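Side-chain contacts in uncharacterized protein Cgl0159 (Corynebacterium glutamicum, PDB 3FOK), which is of unknown function but folds as a TIM barrel, a scaffold used by many enzymes, and assembles with further copies of itself: residues 35-40 against 142-147; 132-137 against 170-175; 147-152 against 163-168; 201-206 against 229-234; 214-219 against 236-241. All blocks are in the same frame, centred on the assembly; numbering follows the deposited sequence.

Interaction 1: residues 35-40 against 142-147; sequences RELLGE and VDFAKT
Leu37 meets the ring of Phe144 through its two methyls, chiefly CD2, which lies 3.9 Å from Phe144 CE2 and about equally near Phe144 CD2. The second methyl is a little farther off, Leu37 CD1 being 4.2 Å from Phe144 CE2. The chain folds as a TIM barrel, and Phe144 is the first residue of strand 144-151, where that strand enters the parallel barrel; residues 35-40 form an irregular stretch leading up to strand 44-48. The contact therefore joins the approach to one barrel strand to the N-terminal end of another. The two side chains cross at about a right angle, and CD2 comes at the ring obliquely. Rotation of Leu37 CG to the side opposite its backbone N (chi1 -150°) carries both methyls nearer the strand than the direction of CB alone would suggest. Phe144 is in turn packed edge-to-face with Trp220 and touches Val110 and Met180 of the flanking strands. Beside this apolar pair stands Asp143, whose OD1 takes a hydrogen bond from Val109 N and a salt bridge from Arg32; the nearest approach of Arg35 to it is a loose one, from Arg35 O to Asp143 OD2 at 4.3 Å. Farther out, Arg35 folds back on its own loop, with NH1 in a salt bridge to Asp86 and NH2 in a weak, bent hydrogen bond to Leu37 O. A straighter bond runs from Arg35 NE to Glu36 O, 2.8 Å long and 165° at the hydrogen, with the carbonyl oxygen only 3° out of the guanidinium plane.

Interaction 2: residues 132-137 against 170-175; sequences YNVSSM and NEAAAA
Val134 places CG1 opposite its backbone N (chi1 174°) and CG2 opposite its carbonyl carbon, so the two methyls touch different points of residues 171-175. CG2 settles against the backbone, 3.5 Å from Ala172 N, and also touches Glu171 CB at 3.6 Å; the methyl of Ala172 lies farther off. CG1 reaches Ala175, just past the helix end, where Val134 CG1 and Ala175 CB are 3.7 Å apart. In the TIM barrel this is packing within the outer helical layer: the start of helix 134-140 rests on the end of helix 158-174, the two separated in sequence by strand 144-151. Toward solvent, Glu171 runs extended beyond CG past Val134, and a water links the elements by donating to Glu171 OE1 (2.8 Å) and accepting from Ser135 N (2.9 Å). The carboxylate thus faces the amino end of the other helix, a placing that probably suits its charge. Asn133 is the N-cap of that helix: Asn133 OD1 accepts from Ser136 N at 2.9 Å, with 166° at the hydrogen and the donor nearly along the C=O axis. Asn133 also packs on Asn170 of the third subunit.

Interaction 3: residues 147-152 against 163-168; sequences TLVRIN and EATAHA
Residues 147-152, on strand 144-151, run past residues 163-168 of helix 158-174 with their nearest alpha carbons, those of Val149 and Thr165, 7.3 Å apart, close enough for short side chains to fill the gap. Thr165 carries the helix side of the contact. Its CG2 meets Val149 tip to tip, Thr165 CG2 and Val149 CG2 being 3.7 Å apart, while its hydroxyl oxygen lies against methyl groups: Thr165 OG1 is 3.8 Å from Val149 CG2 and 3.9 Å from Thr147 CG2. No hydrogen bond joins the two segments, and the packing is of methyls against a methyl and a hydroxyl oxygen. The rotation of Thr165 (chi1 -66°) sets CG2 opposite the backbone N and leaves OG1 beside that N, where it can also turn back along its own helix. There OG1 is hydrogen-bonded to Thr161 O, and it has a further hydrogen bond with Tyr129 OH, so this buried polar atom is satisfied although it meets only methyl groups of the strand segment. Thr147 and Val149, two residues apart on the strand, both point their CB atoms at the helix, whereas that of Leu148 points the other way. Val149 presents CG2 because CG1 is swung opposite the backbone N (chi1 -167°). Strand 144-151, helix 158-174 and strand 179-189 form a beta-alpha-beta crossover of the TIM barrel; strand 144-151 lies between parallel neighbours 108-112 and 179-189, Thr147 also touches Leu181 of the latter, and Ile151 continues the strand-to-helix packing onto Thr158 and Leu162.

Interaction 4: residues 201-206 against 229-234; sequences AVIQSV and MERVME
The guanidinium of Arg231 is the flat group here, and Ile203 approaches it obliquely with CD1 while packing more closely on the rest of that residue: Ile203 CD1 is 3.6 Å from Arg231 O and 4.3 Å from Arg231 CG. The charged end is held by salt bridges to Asp200, to Glu228 and to Glu63 of the second subunit, so the side chain lies at a subunit contact. Ile203 swings CG1 opposite its carbonyl carbon (chi1 -72°), which carries its end over the backbone of the other segment, and Ile203 CG1 lies 3.8 Å from Val232 CA. Deeper in, Val202 and Val232 meet at about a right angle through one methyl each, with Val202 CG1 and Val232 CG1 3.6 Å apart. Behind this pair, Val202 O is gripped twice from one face of its plane, by Val206 N at 3.0 Å and by Ser205 OG at 2.6 Å. Both segments also cover the same strand, since Val206 and Val232 each touch Leu223. The arrangement is that of the outer layer of a TIM barrel, where helix 199-210 and the short, weakly bonded helix about 229-232 pack together over strand 219-224, which joins them in sequence.

Interaction 5: residues 214-219 against 236-241; sequences NDSSYT and TTMPTL
Met238, modelled as selenomethionine, reaches across to Thr219 and Ser216 with a side chain extended beyond CG. Its CG stands opposite the carbonyl carbon (chi1 -59°), and the remaining torsions keep the chain nearly straight, so the selenium and the terminal methyl do the touching. The selenium lies against a hydroxyl, Met238 SE to Thr219 OG1 being 3.3 Å, and the methyl wedges between the two partners: Met238 CE is 3.4 Å from Thr219 OG1 and 3.5 Å from Ser216 CB. The same methyl is also close to the backbone carbonyl oxygen of Ser216. Thr219 and Ser216 both sit away from staggered first torsions, at 99° and -115°, which may reflect the close fit round the methyl. Ser216 OG is hydrogen-bonded to Ala210 O, and Ser216 O accepts from Arg18 of the second subunit. Pro239 adds its ring beside the start of strand 219-224, with Pro239 CD 4.0 Å from Thr219 O. Behind Met238, Thr240 OG1 donates to Met238 O at 3.1 Å from above the carbonyl plane. In the other loop, Ser217 OG bonds to Asp215 OD1 at 2.8 Å, on the syn side but tilted out of the carboxylate plane. The contact lies where two adjacent parallel strands of the TIM barrel, 219-224 and 240-243, begin: Pro239 and Leu241 bond through their backbones to Met221, Met238 also packs on Ala210 of helix 199-210, and Thr219 touches Val169 of helix 158-174 and Ile179 of strand 179-189.

From the N terminus, interaction 1 opens first, in the approach to strand 44-48, and spans about a hundred residues before closing on strand 144-151. Interaction 2 opens within that span and closes after it, so the two cross, and residues 142-147 touch residues 132-137. Interaction 3 starts at Thr147, where interaction 1 ends, and closes within the span of interaction 2; both use helix 158-174. Interactions 4 and 5 come after the first three and cross each other, touching where helix 199-210 meets the approach to strand 240-243. Interaction 1 joins a loop to the start of a strand, interaction 5 the approaches to two adjacent strands, interaction 3 ties strand to helix, and interactions 2 and 4 link neighbouring outer helices.

Interaction 1: residues 35-40 against 142-147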
# COMPACT_ATOMS: atom_id res chain seq x y z
N ARG A 35 -20.91 -10.67 30.82
CA ARG A 35 -21.81 -9.77 31.54
C ARG A 35 -22.15 -8.56 30.68
O ARG A 35 -21.53 -8.33 29.64
CB ARG A 35 -21.15 -9.29 32.83
CG ARG A 35 -19.74 -8.75 32.65
CD ARG A 35 -19.35 -7.81 33.77
NE ARG A 35 -19.92 -6.47 33.59
CZ ARG A 35 -19.74 -5.46 34.43
NH1 ARG A 35 -19.01 -5.61 35.53
NH2 ARG A 35 -20.28 -4.27 34.17
N GLU A 36 -23.14 -7.79 31.13
CA GLU A 36 -23.54 -6.59 30.42
C GLU A 36 -22.39 -5.59 30.56
O GLU A 36 -21.65 -5.63 31.54
CB GLU A 36 -24.80 -5.99 31.05
CG GLU A 36 -26.08 -6.79 30.81
CD GLU A 36 -26.61 -6.64 29.40
OE1 GLU A 36 -26.75 -5.48 28.93
OE2 GLU A 36 -26.91 -7.67 28.75
N LEU A 37 -22.25 -4.71 29.58
CA LEU A 37 -21.19 -3.72 29.62
C LEU A 37 -21.36 -2.84 30.86
O LEU A 37 -20.48 -2.77 31.71
CB LEU A 37 -21.24 -2.83 28.37
CG LEU A 37 -19.93 -2.24 27.85
CD1 LEU A 37 -20.27 -1.05 26.96
CD2 LEU A 37 -19.03 -1.80 28.99
N LEU A 38 -22.51 -2.19 30.95
CA LEU A 38 -22.80 -1.31 32.08
C LEU A 38 -23.67 -1.98 33.13
O LEU A 38 -24.68 -2.61 32.81
CB LEU A 38 -23.47 -0.03 31.58
CG LEU A 38 -22.62 0.79 30.61
CD1 LEU A 38 -23.44 1.96 30.10
CD2 LEU A 38 -21.37 1.28 31.32
N GLY A 39 -23.27 -1.83 34.39
CA GLY A 39 -24.03 -2.41 35.47
C GLY A 39 -25.23 -1.55 35.82
O GLY A 39 -25.63 -0.67 35.04
N GLU A 40 -25.80 -1.79 36.98
CA GLU A 40 -26.97 -1.05 37.44
C GLU A 40 -26.70 0.43 37.66
O GLU A 40 -27.56 1.27 37.39
CB GLU A 40 -27.52 -1.68 38.72
CG GLU A 40 -28.12 -3.07 38.52
CD GLU A 40 -27.09 -4.13 38.11
OE1 GLU A 40 -27.51 -5.21 37.65
OE2 GLU A 40 -25.88 -3.88 38.27
N VAL A 142 -14.20 -10.41 23.27
CA VAL A 142 -13.77 -9.30 24.11
C VAL A 142 -14.91 -8.29 24.00
O VAL A 142 -15.57 -8.20 22.96
CB VAL A 142 -12.44 -8.65 23.64
CG1 VAL A 142 -11.45 -9.73 23.24
CG2 VAL A 142 -12.71 -7.69 22.52
N ASP A 143 -15.13 -7.53 25.06
CA ASP A 143 -16.24 -6.58 25.09
C ASP A 143 -15.97 -5.16 24.64
O ASP A 143 -16.89 -4.43 24.29
CB ASP A 143 -16.80 -6.51 26.52
CG ASP A 143 -16.89 -7.87 27.19
OD1 ASP A 143 -15.86 -8.38 27.68
OD2 ASP A 143 -18.01 -8.43 27.21
N PHE A 144 -14.70 -4.77 24.63
CA PHE A 144 -14.34 -3.39 24.32
C PHE A 144 -13.02 -3.30 23.56
O PHE A 144 -12.13 -4.12 23.77
CB PHE A 144 -14.18 -2.68 25.66
CG PHE A 144 -14.86 -1.35 25.76
CD1 PHE A 144 -14.54 -0.31 24.89
CD2 PHE A 144 -15.74 -1.11 26.81
CE1 PHE A 144 -15.08 0.96 25.07
CE2 PHE A 144 -16.29 0.16 27.00
CZ PHE A 144 -15.95 1.19 26.13
N ALA A 145 -12.90 -2.30 22.69
CA ALA A 145 -11.67 -2.09 21.94
C ALA A 145 -11.06 -0.77 22.41
O ALA A 145 -11.80 0.15 22.79
CB ALA A 145 -11.97 -2.03 20.45
N LYS A 146 -9.74 -0.66 22.39
CA LYS A 146 -9.09 0.58 22.81
C LYS A 146 -7.92 0.93 21.90
O LYS A 146 -7.20 0.06 21.42
CB LYS A 146 -8.63 0.47 24.27
CG LYS A 146 -7.13 0.39 24.50
CD LYS A 146 -6.47 1.75 24.64
CE LYS A 146 -4.99 1.59 24.94
NZ LYS A 146 -4.31 2.85 25.33
N THR A 147 -7.75 2.23 21.67
CA THR A 147 -6.71 2.75 20.79
C THR A 147 -5.99 3.94 21.41
O THR A 147 -6.58 4.70 22.18
CB THR A 147 -7.31 3.23 19.46
OG1 THR A 147 -7.95 2.14 18.80
CG2 THR A 147 -6.22 3.80 18.57

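Interaction 2: residues 132-137 against 170-175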
# COMPACT_ATOMS: atom_id res chain seq x y z
N TYR A 132 -4.69 -6.44 18.99
CA TYR A 132 -6.04 -6.90 18.70
C TYR A 132 -6.62 -6.16 17.51
O TYR A 132 -6.31 -4.99 17.27
CB TYR A 132 -6.97 -6.64 19.89
CG TYR A 132 -7.03 -7.71 20.95
CD1 TYR A 132 -7.61 -8.95 20.68
CD2 TYR A 132 -6.54 -7.48 22.24
CE1 TYR A 132 -7.72 -9.93 21.67
CE2 TYR A 132 -6.64 -8.45 23.23
CZ TYR A 132 -7.23 -9.67 22.94
OH TYR A 132 -7.33 -10.62 23.93
N ASN A 133 -7.46 -6.85 16.74
CA ASN A 133 -8.17 -6.22 15.64
C ASN A 133 -9.62 -6.64 15.88
O ASN A 133 -9.87 -7.59 16.62
CB ASN A 133 -7.67 -6.66 14.25
CG ASN A 133 -7.66 -8.16 14.06
OD1 ASN A 133 -8.37 -8.90 14.74
ND2 ASN A 133 -6.85 -8.62 13.11
N VAL A 134 -10.57 -5.91 15.30
CA VAL A 134 -11.97 -6.23 15.51
C VAL A 134 -12.32 -7.69 15.25
O VAL A 134 -13.07 -8.30 16.02
CB VAL A 134 -12.86 -5.31 14.66
CG1 VAL A 134 -14.32 -5.74 14.78
CG2 VAL A 134 -12.70 -3.87 15.12
N SER A 135 -11.79 -8.24 14.17
CA SER A 135 -12.05 -9.62 13.82
C SER A 135 -11.80 -10.59 14.98
O SER A 135 -12.68 -11.38 15.34
CB SER A 135 -11.19 -10.03 12.63
OG SER A 135 -11.19 -11.44 12.46
N SER A 136 -10.61 -10.53 15.56
CA SER A 136 -10.27 -11.43 16.66
C SER A 136 -11.03 -11.12 17.95
O SER A 136 -11.29 -12.01 18.75
CB SER A 136 -8.76 -11.37 16.95
OG SER A 136 -8.40 -10.16 17.58
N MSE A 137 -11.39 -9.85 18.15
CA MSE A 137 -12.12 -9.48 19.35
C MSE A 137 -13.54 -10.02 19.27
O MSE A 137 -14.06 -10.59 20.23
CB MSE A 137 -12.13 -7.96 19.51
CG MSE A 137 -10.75 -7.37 19.69
SE MSE A 137 -10.78 -5.53 20.30
CE MSE A 137 -10.38 -5.86 22.13
N ASN A 170 -14.21 2.34 12.00
CA ASN A 170 -15.11 1.85 10.96
C ASN A 170 -15.51 0.42 11.31
O ASN A 170 -16.69 0.09 11.40
CB ASN A 170 -14.43 1.83 9.59
CG ASN A 170 -14.22 3.21 9.01
OD1 ASN A 170 -13.63 3.35 7.93
ND2 ASN A 170 -14.69 4.24 9.70
N GLU A 171 -14.49 -0.42 11.50
CA GLU A 171 -14.70 -1.82 11.82
C GLU A 171 -15.39 -2.05 13.16
O GLU A 171 -16.31 -2.87 13.26
CB GLU A 171 -13.37 -2.57 11.81
CG GLU A 171 -12.72 -2.69 10.44
CD GLU A 171 -11.46 -3.52 10.47
OE1 GLU A 171 -11.53 -4.70 10.86
OE2 GLU A 171 -10.39 -2.99 10.11
N ALA A 172 -14.96 -1.33 14.19
CA ALA A 172 -15.56 -1.50 15.51
C ALA A 172 -17.05 -1.13 15.48
O ALA A 172 -17.88 -1.87 16.00
CB ALA A 172 -14.83 -0.64 16.53
N ALA A 173 -17.37 -0.00 14.86
CA ALA A 173 -18.76 0.44 14.78
C ALA A 173 -19.61 -0.56 14.00
O ALA A 173 -20.70 -0.93 14.43
CB ALA A 173 -18.83 1.82 14.12
N ALA A 174 -19.11 -0.99 12.85
CA ALA A 174 -19.83 -1.94 12.01
C ALA A 174 -20.10 -3.26 12.74
O ALA A 174 -21.07 -3.95 12.43
CB ALA A 174 -19.06 -2.21 10.73
N ALA A 175 -19.25 -3.60 13.70
CA ALA A 175 -19.42 -4.83 14.46
C ALA A 175 -20.15 -4.55 15.77
O ALA A 175 -20.37 -5.46 16.58
CB ALA A 175 -18.06 -5.47 14.74
O HOH W 1 -10.32 -6.98 12.01

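Interaction 3: residues 147-152 against 163-168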
# COMPACT_ATOMS: atom_id res chain seq x y z
N THR A 147 -7.75 2.23 21.67
CA THR A 147 -6.71 2.75 20.79
C THR A 147 -5.99 3.94 21.41
O THR A 147 -6.58 4.70 22.18
CB THR A 147 -7.31 3.23 19.46
OG1 THR A 147 -7.95 2.14 18.80
CG2 THR A 147 -6.22 3.80 18.57
N LEU A 148 -4.71 4.10 21.07
CA LEU A 148 -3.94 5.24 21.55
C LEU A 148 -3.81 6.15 20.33
O LEU A 148 -3.27 5.74 19.30
CB LEU A 148 -2.55 4.79 22.01
CG LEU A 148 -1.81 5.65 23.05
CD1 LEU A 148 -0.31 5.55 22.80
CD2 LEU A 148 -2.25 7.10 22.99
N VAL A 149 -4.31 7.37 20.43
CA VAL A 149 -4.23 8.31 19.32
C VAL A 149 -3.49 9.58 19.69
O VAL A 149 -4.10 10.59 20.04
CB VAL A 149 -5.64 8.71 18.82
CG1 VAL A 149 -5.53 9.42 17.48
CG2 VAL A 149 -6.53 7.48 18.70
N ARG A 150 -2.16 9.52 19.62
CA ARG A 150 -1.36 10.69 19.93
C ARG A 150 -1.21 11.50 18.65
O ARG A 150 -0.83 10.97 17.61
CB ARG A 150 0.01 10.27 20.48
CG ARG A 150 -0.05 9.81 21.93
CD ARG A 150 1.26 9.23 22.37
NE ARG A 150 1.57 8.02 21.63
CZ ARG A 150 2.72 7.35 21.72
NH1 ARG A 150 3.67 7.79 22.53
NH2 ARG A 150 2.91 6.26 21.00
N ILE A 151 -1.53 12.78 18.75
CA ILE A 151 -1.49 13.67 17.61
C ILE A 151 -0.34 14.68 17.69
O ILE A 151 -0.41 15.65 18.45
CB ILE A 151 -2.83 14.43 17.49
CG1 ILE A 151 -3.97 13.41 17.41
CG2 ILE A 151 -2.82 15.35 16.29
CD1 ILE A 151 -5.36 14.00 17.50
N ASN A 152 0.70 14.44 16.90
CA ASN A 152 1.86 15.32 16.89
C ASN A 152 1.88 16.09 15.57
O ASN A 152 2.24 15.55 14.52
CB ASN A 152 3.14 14.49 17.04
CG ASN A 152 4.37 15.35 17.28
OD1 ASN A 152 5.28 14.95 18.02
ND2 ASN A 152 4.41 16.52 16.66
N GLU A 163 -5.44 7.91 10.09
CA GLU A 163 -6.17 7.10 9.11
C GLU A 163 -6.41 5.68 9.60
O GLU A 163 -7.50 5.13 9.42
CB GLU A 163 -5.42 7.09 7.77
CG GLU A 163 -6.10 6.28 6.68
CD GLU A 163 -5.57 6.58 5.29
OE1 GLU A 163 -4.36 6.86 5.17
OE2 GLU A 163 -6.36 6.53 4.33
N ALA A 164 -5.42 5.07 10.24
CA ALA A 164 -5.56 3.71 10.75
C ALA A 164 -6.58 3.68 11.88
O ALA A 164 -7.32 2.71 12.03
CB ALA A 164 -4.22 3.19 11.24
N THR A 165 -6.61 4.75 12.68
CA THR A 165 -7.56 4.83 13.78
C THR A 165 -8.97 4.94 13.21
O THR A 165 -9.90 4.33 13.73
CB THR A 165 -7.28 6.06 14.68
OG1 THR A 165 -6.01 5.90 15.33
CG2 THR A 165 -8.37 6.21 15.73
N ALA A 166 -9.11 5.71 12.14
CA ALA A 166 -10.41 5.88 11.49
C ALA A 166 -10.90 4.52 11.01
O ALA A 166 -12.08 4.18 11.16
CB ALA A 166 -10.30 6.84 10.32
N HIS A 167 -9.99 3.73 10.44
CA HIS A 167 -10.35 2.41 9.95
C HIS A 167 -10.77 1.50 11.11
O HIS A 167 -11.72 0.73 10.99
CB HIS A 167 -9.18 1.79 9.18
CG HIS A 167 -8.89 2.46 7.87
ND1 HIS A 167 -9.59 3.57 7.44
CD2 HIS A 167 -7.99 2.19 6.90
CE1 HIS A 167 -9.13 3.95 6.26
NE2 HIS A 167 -8.16 3.12 5.91
N ALA A 168 -10.07 1.61 12.24
CA ALA A 168 -10.40 0.79 13.40
C ALA A 168 -11.82 1.10 13.86
O ALA A 168 -12.58 0.20 14.19
CB ALA A 168 -9.41 1.06 14.53

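Interaction 4: residues 201-206 against 229-234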
# COMPACT_ATOMS: atom_id res chain seq x y z
N ALA A 201 -5.26 21.83 24.92
CA ALA A 201 -4.71 20.78 24.08
C ALA A 201 -5.60 19.54 24.18
O ALA A 201 -5.90 18.90 23.16
CB ALA A 201 -3.29 20.45 24.52
N VAL A 202 -6.02 19.19 25.39
CA VAL A 202 -6.87 18.03 25.59
C VAL A 202 -8.17 18.23 24.81
O VAL A 202 -8.66 17.30 24.15
CB VAL A 202 -7.21 17.82 27.08
CG1 VAL A 202 -8.19 16.67 27.24
CG2 VAL A 202 -5.93 17.55 27.86
N ILE A 203 -8.73 19.43 24.89
CA ILE A 203 -9.96 19.74 24.19
C ILE A 203 -9.79 19.59 22.68
O ILE A 203 -10.63 18.99 22.00
CB ILE A 203 -10.44 21.17 24.53
CG1 ILE A 203 -10.97 21.19 25.96
CG2 ILE A 203 -11.51 21.63 23.54
CD1 ILE A 203 -11.37 22.56 26.46
N GLN A 204 -8.68 20.10 22.15
CA GLN A 204 -8.42 20.01 20.72
C GLN A 204 -8.27 18.56 20.28
O GLN A 204 -8.70 18.19 19.19
CB GLN A 204 -7.16 20.79 20.36
CG GLN A 204 -6.97 20.97 18.86
CD GLN A 204 -5.66 21.64 18.50
OE1 GLN A 204 -5.42 21.95 17.33
NE2 GLN A 204 -4.81 21.86 19.50
N SER A 205 -7.65 17.74 21.12
CA SER A 205 -7.44 16.33 20.79
C SER A 205 -8.77 15.58 20.74
O SER A 205 -8.95 14.67 19.93
CB SER A 205 -6.50 15.66 21.80
OG SER A 205 -7.09 15.52 23.07
N VAL A 206 -9.69 15.96 21.62
CA VAL A 206 -11.00 15.31 21.65
C VAL A 206 -11.80 15.64 20.40
O VAL A 206 -12.42 14.76 19.81
CB VAL A 206 -11.80 15.74 22.89
CG1 VAL A 206 -13.19 15.15 22.84
CG2 VAL A 206 -11.09 15.28 24.15
N MSE A 229 -11.41 20.64 34.18
CA MSE A 229 -12.07 19.42 33.64
C MSE A 229 -13.54 19.39 33.31
O MSE A 229 -14.08 18.34 32.87
CB MSE A 229 -11.90 18.27 34.62
CG MSE A 229 -10.65 17.42 34.40
SE MSE A 229 -10.62 16.53 32.71
CE MSE A 229 -11.39 14.85 33.24
N GLU A 230 -14.22 20.50 33.50
CA GLU A 230 -15.67 20.51 33.33
C GLU A 230 -15.88 21.27 32.06
O GLU A 230 -16.94 21.23 31.42
CB GLU A 230 -16.16 21.17 34.57
CG GLU A 230 -17.60 21.54 34.82
CD GLU A 230 -17.60 22.31 36.10
OE1 GLU A 230 -16.94 21.87 37.08
OE2 GLU A 230 -18.20 23.40 36.12
N ARG A 231 -14.75 21.81 31.64
CA ARG A 231 -14.62 22.58 30.45
C ARG A 231 -14.11 21.62 29.38
O ARG A 231 -14.41 21.78 28.20
CB ARG A 231 -13.63 23.68 30.73
CG ARG A 231 -13.48 24.64 29.60
CD ARG A 231 -12.53 25.75 29.98
NE ARG A 231 -11.86 26.28 28.81
CZ ARG A 231 -10.55 26.52 28.75
NH1 ARG A 231 -9.78 26.27 29.79
NH2 ARG A 231 -10.02 26.98 27.63
N VAL A 232 -13.32 20.63 29.79
CA VAL A 232 -12.81 19.64 28.87
C VAL A 232 -14.00 18.76 28.51
O VAL A 232 -14.17 18.35 27.37
CB VAL A 232 -11.73 18.75 29.52
CG1 VAL A 232 -11.38 17.60 28.59
CG2 VAL A 232 -10.49 19.58 29.82
N MSE A 233 -14.85 18.50 29.51
CA MSE A 233 -16.03 17.67 29.29
C MSE A 233 -17.09 18.32 28.43
O MSE A 233 -18.03 17.66 27.98
CB MSE A 233 -16.64 17.24 30.63
CG MSE A 233 -15.81 16.21 31.39
SE MSE A 233 -15.21 14.73 30.27
CE MSE A 233 -13.32 15.11 30.33
N GLU A 234 -16.95 19.62 28.19
CA GLU A 234 -17.91 20.32 27.34
C GLU A 234 -17.45 20.13 25.89
O GLU A 234 -18.02 20.70 24.97
CB GLU A 234 -17.96 21.81 27.69
CG GLU A 234 -18.37 22.09 29.13
CD GLU A 234 -18.42 23.57 29.48
OE1 GLU A 234 -17.44 24.29 29.17
OE2 GLU A 234 -19.44 24.01 30.06

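Interaction 5: residues 214-219 against 236-241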
# COMPACT_ATOMS: atom_id res chain seq x y z
N ASN A 214 -16.31 6.42 10.29
CA ASN A 214 -17.44 6.73 9.44
C ASN A 214 -18.76 6.55 10.18
O ASN A 214 -19.84 6.64 9.60
CB ASN A 214 -17.42 5.85 8.18
CG ASN A 214 -17.61 4.38 8.50
OD1 ASN A 214 -17.64 3.54 7.59
ND2 ASN A 214 -17.74 4.05 9.77
N ASP A 215 -18.64 6.29 11.47
CA ASP A 215 -19.79 6.08 12.35
C ASP A 215 -19.22 6.22 13.76
O ASP A 215 -18.46 5.38 14.21
CB ASP A 215 -20.33 4.66 12.16
CG ASP A 215 -21.53 4.36 13.05
OD1 ASP A 215 -21.76 5.11 14.02
OD2 ASP A 215 -22.23 3.36 12.77
N SER A 216 -19.57 7.30 14.45
CA SER A 216 -19.06 7.47 15.80
C SER A 216 -20.17 7.32 16.83
O SER A 216 -20.40 8.21 17.64
CB SER A 216 -18.38 8.84 15.94
OG SER A 216 -16.98 8.68 16.20
N SER A 217 -20.85 6.18 16.78
CA SER A 217 -21.93 5.90 17.71
C SER A 217 -21.51 4.85 18.73
O SER A 217 -22.26 4.52 19.64
CB SER A 217 -23.17 5.41 16.95
OG SER A 217 -22.95 4.16 16.33
N TYR A 218 -20.30 4.33 18.57
CA TYR A 218 -19.77 3.33 19.49
C TYR A 218 -18.44 3.75 20.07
O TYR A 218 -17.74 2.94 20.67
CB TYR A 218 -19.59 1.98 18.78
CG TYR A 218 -20.85 1.18 18.71
CD1 TYR A 218 -21.80 1.42 17.71
CD2 TYR A 218 -21.14 0.22 19.68
CE1 TYR A 218 -23.01 0.72 17.69
CE2 TYR A 218 -22.34 -0.48 19.67
CZ TYR A 218 -23.27 -0.22 18.67
OH TYR A 218 -24.47 -0.89 18.67
N THR A 219 -18.08 5.02 19.90
CA THR A 219 -16.79 5.46 20.40
C THR A 219 -16.84 6.18 21.74
O THR A 219 -17.69 7.03 21.99
CB THR A 219 -16.05 6.33 19.36
OG1 THR A 219 -16.23 7.72 19.68
CG2 THR A 219 -16.60 6.07 17.96
N THR A 236 -17.18 16.96 24.39
CA THR A 236 -17.94 15.88 23.77
C THR A 236 -19.18 15.48 24.54
O THR A 236 -19.39 15.87 25.69
CB THR A 236 -17.13 14.59 23.58
OG1 THR A 236 -16.34 14.34 24.75
CG2 THR A 236 -16.26 14.68 22.35
N THR A 237 -19.99 14.68 23.86
CA THR A 237 -21.22 14.16 24.40
C THR A 237 -21.01 12.66 24.58
O THR A 237 -21.90 11.93 25.00
CB THR A 237 -22.37 14.36 23.40
OG1 THR A 237 -21.99 13.83 22.13
CG2 THR A 237 -22.67 15.84 23.25
N MSE A 238 -19.79 12.22 24.28
CA MSE A 238 -19.44 10.81 24.36
C MSE A 238 -19.06 10.29 25.73
O MSE A 238 -18.48 11.01 26.55
CB MSE A 238 -18.32 10.51 23.37
CG MSE A 238 -18.71 10.85 21.96
SE MSE A 238 -17.24 10.72 20.74
CE MSE A 238 -18.25 10.34 19.13
N PRO A 239 -19.39 9.02 26.00
CA PRO A 239 -19.07 8.39 27.29
C PRO A 239 -17.56 8.46 27.49
O PRO A 239 -16.79 8.10 26.60
CB PRO A 239 -19.60 6.97 27.12
CG PRO A 239 -19.55 6.74 25.64
CD PRO A 239 -20.04 8.06 25.10
N THR A 240 -17.15 8.92 28.66
CA THR A 240 -15.74 9.08 28.96
C THR A 240 -15.26 8.31 30.18
O THR A 240 -15.98 8.14 31.16
CB THR A 240 -15.41 10.58 29.17
OG1 THR A 240 -15.73 11.30 27.98
CG2 THR A 240 -13.94 10.77 29.50
N LEU A 241 -14.03 7.83 30.09
CA LEU A 241 -13.39 7.09 31.17
C LEU A 241 -12.09 7.83 31.46
O LEU A 241 -11.41 8.29 30.54
CB LEU A 241 -13.11 5.65 30.75
CG LEU A 241 -14.35 4.78 30.55
CD1 LEU A 241 -13.95 3.43 29.98
CD2 LEU A 241 -15.07 4.60 31.88